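Local coordinates for protein addiction module toxin RelE (Helicobacter pylori, PDB 4LTT) that acts as the toxin of a type II toxin-antitoxin module and, like other members of the RelE family, probably cleaves RNA, at residues L32-K37 with V65-L70; K54-C59 with E75-R80. All blocks are in the same frame, centred on the assembly; numbering follows the deposited sequence.

Interaction 1. Residues L32-K37 with V65-L70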
# COMPACT_ATOMS: atom_id res chain seq x y z
N LEU A 32 9.84 1.87 -3.10
CA LEU A 32 10.84 2.13 -4.11
C LEU A 32 10.75 1.10 -5.25
O LEU A 32 10.85 1.45 -6.45
CB LEU A 32 12.23 2.13 -3.46
CG LEU A 32 13.38 2.37 -4.48
CD1 LEU A 32 13.28 3.72 -5.15
CD2 LEU A 32 14.73 2.16 -3.78
N THR A 33 10.59 -0.17 -4.89
CA THR A 33 10.45 -1.23 -5.88
C THR A 33 9.26 -0.96 -6.82
O THR A 33 9.42 -1.08 -8.02
CB THR A 33 10.26 -2.57 -5.17
OG1 THR A 33 11.44 -2.79 -4.36
CG2 THR A 33 10.12 -3.73 -6.11
N LEU A 34 8.12 -0.62 -6.24
CA LEU A 34 6.95 -0.29 -7.05
C LEU A 34 7.17 0.94 -7.92
O LEU A 34 6.75 0.94 -9.09
CB LEU A 34 5.76 -0.04 -6.13
CG LEU A 34 5.20 -1.30 -5.38
CD1 LEU A 34 4.10 -0.94 -4.40
CD2 LEU A 34 4.73 -2.39 -6.36
N ARG A 35 7.85 1.97 -7.42
CA ARG A 35 8.11 3.13 -8.21
C ARG A 35 8.98 2.82 -9.39
O ARG A 35 8.89 3.49 -10.46
CB ARG A 35 8.84 4.20 -7.37
CG ARG A 35 7.91 4.87 -6.36
CD ARG A 35 8.59 5.96 -5.57
NE ARG A 35 8.89 7.10 -6.47
CZ ARG A 35 9.68 8.11 -6.18
NH1 ARG A 35 10.35 8.15 -5.03
NH2 ARG A 35 9.80 9.09 -7.07
N LYS A 36 9.83 1.80 -9.23
CA LYS A 36 10.72 1.39 -10.31
C LYS A 36 10.08 0.35 -11.22
O LYS A 36 10.77 -0.17 -12.16
CB LYS A 36 12.02 0.83 -9.70
CG LYS A 36 12.86 1.90 -9.04
CD LYS A 36 14.12 1.34 -8.39
CE LYS A 36 15.14 0.84 -9.40
NZ LYS A 36 16.48 0.46 -8.78
N LYS A 37 8.82 0.01 -11.01
CA LYS A 37 8.12 -0.98 -11.85
C LYS A 37 8.86 -2.31 -11.85
O LYS A 37 9.08 -2.91 -12.93
CB LYS A 37 7.87 -0.44 -13.29
CG LYS A 37 6.96 0.77 -13.30
CD LYS A 37 6.76 1.26 -14.74
CE LYS A 37 5.68 2.34 -14.80
NZ LYS A 37 5.81 3.04 -16.14
N VAL A 65 -0.80 -5.45 8.07
CA VAL A 65 -0.56 -4.15 7.43
C VAL A 65 -0.50 -4.35 5.90
O VAL A 65 0.51 -4.88 5.40
CB VAL A 65 0.71 -3.46 7.94
CG1 VAL A 65 0.77 -2.10 7.24
CG2 VAL A 65 0.63 -3.19 9.42
N LEU A 66 -1.58 -3.97 5.24
CA LEU A 66 -1.72 -4.08 3.81
C LEU A 66 -1.57 -2.75 3.18
O LEU A 66 -2.10 -1.77 3.72
CB LEU A 66 -3.09 -4.65 3.49
CG LEU A 66 -3.48 -5.94 4.20
CD1 LEU A 66 -4.88 -6.30 3.85
CD2 LEU A 66 -2.54 -7.05 3.97
N LEU A 67 -0.87 -2.68 2.05
CA LEU A 67 -0.76 -1.45 1.26
C LEU A 67 -1.68 -1.61 0.03
O LEU A 67 -1.54 -2.59 -0.74
CB LEU A 67 0.70 -1.28 0.83
CG LEU A 67 0.92 -0.10 -0.15
CD1 LEU A 67 0.67 1.24 0.53
CD2 LEU A 67 2.32 -0.18 -0.75
N VAL A 68 -2.56 -0.64 -0.19
CA VAL A 68 -3.42 -0.60 -1.39
C VAL A 68 -2.89 0.51 -2.26
O VAL A 68 -2.71 1.66 -1.75
CB VAL A 68 -4.89 -0.40 -1.02
CG1 VAL A 68 -5.74 -0.31 -2.29
CG2 VAL A 68 -5.38 -1.58 -0.16
N TYR A 69 -2.60 0.21 -3.53
CA TYR A 69 -1.88 1.16 -4.39
C TYR A 69 -2.31 0.98 -5.79
O TYR A 69 -2.95 -0.01 -6.17
CB TYR A 69 -0.34 0.99 -4.24
CG TYR A 69 0.14 -0.30 -4.84
CD1 TYR A 69 0.53 -0.34 -6.18
CD2 TYR A 69 0.20 -1.46 -4.12
CE1 TYR A 69 0.99 -1.53 -6.74
CE2 TYR A 69 0.60 -2.66 -4.68
CZ TYR A 69 1.00 -2.69 -6.01
OH TYR A 69 1.41 -3.86 -6.60
N LEU A 70 -1.92 1.92 -6.65
CA LEU A 70 -2.22 1.87 -8.08
C LEU A 70 -1.13 2.59 -8.85
O LEU A 70 -0.78 3.74 -8.55
CB LEU A 70 -3.58 2.55 -8.36
CG LEU A 70 -3.95 2.68 -9.84
CD1 LEU A 70 -4.16 1.35 -10.51
CD2 LEU A 70 -5.20 3.52 -9.95

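Interaction 2. Residues K54-C59 with E75-R80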
# COMPACT_ATOMS: atom_id res chain seq x y z
N LYS A 54 -11.20 -2.57 -8.06
CA LYS A 54 -10.45 -2.42 -9.29
C LYS A 54 -10.31 -0.95 -9.63
O LYS A 54 -11.27 -0.17 -9.40
CB LYS A 54 -11.11 -3.14 -10.49
CG LYS A 54 -11.13 -4.66 -10.32
CD LYS A 54 -11.56 -5.27 -11.66
CE LYS A 54 -11.45 -6.73 -11.71
NZ LYS A 54 -11.47 -7.09 -13.18
N PRO A 55 -9.17 -0.51 -10.19
CA PRO A 55 -8.05 -1.27 -10.63
C PRO A 55 -6.87 -1.38 -9.60
O PRO A 55 -5.77 -1.68 -9.93
CB PRO A 55 -7.57 -0.46 -11.88
CG PRO A 55 -7.82 0.97 -11.40
CD PRO A 55 -9.11 0.91 -10.66
N PHE A 56 -7.16 -1.14 -8.30
CA PHE A 56 -6.12 -1.12 -7.31
C PHE A 56 -5.50 -2.48 -7.09
O PHE A 56 -6.13 -3.53 -7.36
CB PHE A 56 -6.64 -0.49 -6.00
CG PHE A 56 -6.80 1.01 -6.14
CD1 PHE A 56 -5.79 1.89 -5.68
CD2 PHE A 56 -7.86 1.57 -6.79
CE1 PHE A 56 -5.92 3.28 -5.83
CE2 PHE A 56 -7.98 2.99 -6.94
CZ PHE A 56 -6.97 3.80 -6.49
N ARG A 57 -4.32 -2.47 -6.54
CA ARG A 57 -3.57 -3.68 -6.14
C ARG A 57 -3.34 -3.63 -4.64
O ARG A 57 -3.44 -2.57 -3.99
CB ARG A 57 -2.21 -3.73 -6.87
CG ARG A 57 -2.37 -3.85 -8.41
CD ARG A 57 -0.98 -3.98 -9.11
NE ARG A 57 -0.30 -5.20 -8.76
CZ ARG A 57 -0.54 -6.39 -9.27
NH1 ARG A 57 -1.49 -6.53 -10.21
NH2 ARG A 57 0.08 -7.44 -8.78
N GLU A 58 -2.92 -4.76 -4.11
CA GLU A 58 -2.70 -4.90 -2.65
C GLU A 58 -1.40 -5.75 -2.45
O GLU A 58 -1.23 -6.76 -3.14
CB GLU A 58 -3.87 -5.71 -2.02
CG GLU A 58 -3.75 -5.87 -0.49
CD GLU A 58 -4.61 -7.03 -0.00
OE1 GLU A 58 -5.80 -6.78 0.18
OE2 GLU A 58 -4.16 -8.18 0.16
N CYS A 59 -0.57 -5.31 -1.49
CA CYS A 59 0.52 -6.16 -1.05
C CYS A 59 0.50 -6.14 0.48
O CYS A 59 -0.15 -5.30 1.13
CB CYS A 59 1.85 -5.76 -1.65
SG CYS A 59 2.44 -4.15 -1.17
N GLU A 75 2.20 7.98 -12.08
CA GLU A 75 2.20 8.04 -10.62
C GLU A 75 2.09 6.68 -10.01
O GLU A 75 1.39 5.78 -10.56
CB GLU A 75 1.04 8.93 -10.11
CG GLU A 75 1.13 10.39 -10.50
CD GLU A 75 -0.01 11.16 -9.84
OE1 GLU A 75 -1.15 10.67 -9.69
OE2 GLU A 75 0.29 12.30 -9.37
N LEU A 76 2.71 6.54 -8.83
CA LEU A 76 2.37 5.49 -7.92
C LEU A 76 1.48 6.09 -6.85
O LEU A 76 1.94 6.97 -6.11
CB LEU A 76 3.65 4.91 -7.28
CG LEU A 76 3.33 3.88 -6.16
CD1 LEU A 76 2.60 2.67 -6.71
CD2 LEU A 76 4.59 3.44 -5.54
N ILE A 77 0.21 5.72 -6.86
CA ILE A 77 -0.79 6.23 -5.92
C ILE A 77 -0.82 5.32 -4.72
O ILE A 77 -1.13 4.13 -4.87
CB ILE A 77 -2.16 6.32 -6.60
CG1 ILE A 77 -2.17 7.26 -7.80
CG2 ILE A 77 -3.19 6.82 -5.58
CD1 ILE A 77 -3.35 6.99 -8.74
N LEU A 78 -0.60 5.86 -3.54
CA LEU A 78 -0.77 5.11 -2.32
C LEU A 78 -2.05 5.48 -1.66
O LEU A 78 -2.29 6.65 -1.37
CB LEU A 78 0.40 5.37 -1.36
CG LEU A 78 1.80 5.10 -1.98
CD1 LEU A 78 2.84 5.09 -0.86
CD2 LEU A 78 1.86 3.71 -2.66
N LEU A 79 -2.96 4.50 -1.57
CA LEU A 79 -4.33 4.71 -1.13
C LEU A 79 -4.58 4.43 0.35
O LEU A 79 -5.19 5.26 1.05
CB LEU A 79 -5.28 3.90 -2.01
CG LEU A 79 -6.75 4.21 -1.79
CD1 LEU A 79 -7.01 5.55 -2.40
CD2 LEU A 79 -7.68 3.15 -2.43
N ARG A 80 -4.22 3.25 0.82
CA ARG A 80 -4.52 2.87 2.20
C ARG A 80 -3.35 2.08 2.68
O ARG A 80 -2.61 1.43 1.93
CB ARG A 80 -5.75 1.89 2.30
CG ARG A 80 -7.11 2.42 1.92
CD ARG A 80 -7.48 3.61 2.75
NE ARG A 80 -7.49 3.36 4.20
CZ ARG A 80 -8.50 2.98 4.97
NH1 ARG A 80 -9.71 2.77 4.44
NH2 ARG A 80 -8.35 2.94 6.29

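Interaction 1. Residues L32-K37 with V65-L70
Leu67 and Tyr69, two residues apart on one face of the strand, meet the same residue of the helix, Leu34, and the contact illustrates how a single leucine can be shared between a methyl partner and a ring. Leu67 comes first along the strand. Its CD2 methyl touches Leu34 CD1 at 4.1 Å, an apolar contact between branch ends. Tyr69 then receives the larger part of Leu34. The CD1 methyl stands over the centre of the phenol ring, 3.7 Å from the centroid and only 3° off the ring normal, a nearly ideal CH-pi contact in which all six ring carbons lie at almost equal distance from the methyl. The other branch, CD2, reaches the hydroxyl end and lies 3.6 Å from Tyr69 OH. With CG between the backbone N and the carbonyl carbon (chi1 70°), the ring lies across the face of the strand and turns a broad side to Leu34. Its hydroxyl is occupied outside the two segments, in hydrogen bonds with Asp46 OD1 and Arg57 NE, which hold the phenol end in place while the methyl covers one face. All three touching residues are buried. The contact thus packs the C-terminal end of helix 25-35 against strand 65-72, near the centre of the chain; Leu76 of strand 75-82 touches both Leu34 and Tyr69, and Cys59 of strand 57-60 lies against Leu67.

Interaction 2. Residues K54-C59 with E75-R80
This is an apolar contact across one face of the sheet, between Phe56, just ahead of strand 57-60, and two residues of strand 75-82; strand 65-72 runs between them, so the contact is between second-neighbour strands, made by side chains alone. Such contacts show how side chains can bridge over an intervening strand: the CA atoms of Phe56 and Leu79 are 8.7 Å apart, yet the side chains meet. Leu79 lays its CD2 methyl over one face of the phenyl ring, 4.0 Å from the centroid and 18° off the normal. The methyl is displaced toward the rim, which explains why Phe56 CE1 is its nearest ring atom, at 3.8 Å. CB of Leu79 adds a second touch, 3.9 Å from Phe56 CE1. With CG anti to the backbone N (chi1 -171°), the leucine reaches out so that CD2 comes over the ring, and the two side chains cross at about a right angle. Ile77 meets the ring differently: its CG2 methyl comes to the edge, near the ring plane, at a looser 4.5 Å from Phe56 CE1. One face and one edge of the phenyl group are therefore met by residues two apart on the same strand. Val68 and Leu70 of the intervening strand also touch Phe56, so the ring lies across that strand. Leu79 has a further role in the backbone, a classic beta bulge in which Leu79 and Arg80 together face Val68 and both bond to its backbone; the extra residue is taken up without breaking the pairing of strands 65-72 and 75-82.

How the interactions relate
Interactions 1 and 2 interlock, their centres about 7 Å apart. Strand 65-72, which carries half of interaction 1, lies between the strand regions joined by interaction 2. Arg57 N bonds to Tyr69 O at 2.8 Å, and Leu70 O, 2.8 Å from Ile77 N, probably makes a second bond. The contacts take opposite faces of the sheet, the helix on one and Phe56 across the other. Glu58, a copper ligand in another structure of this protein but metal-free here, takes no part in interaction 2; its side chain is about 6 Å from that of Tyr69 at the nearest atoms, the carboxylate turned away. His84, the other copper ligand and predicted proton donor, lies outside both contacts, though Leu66 touches it.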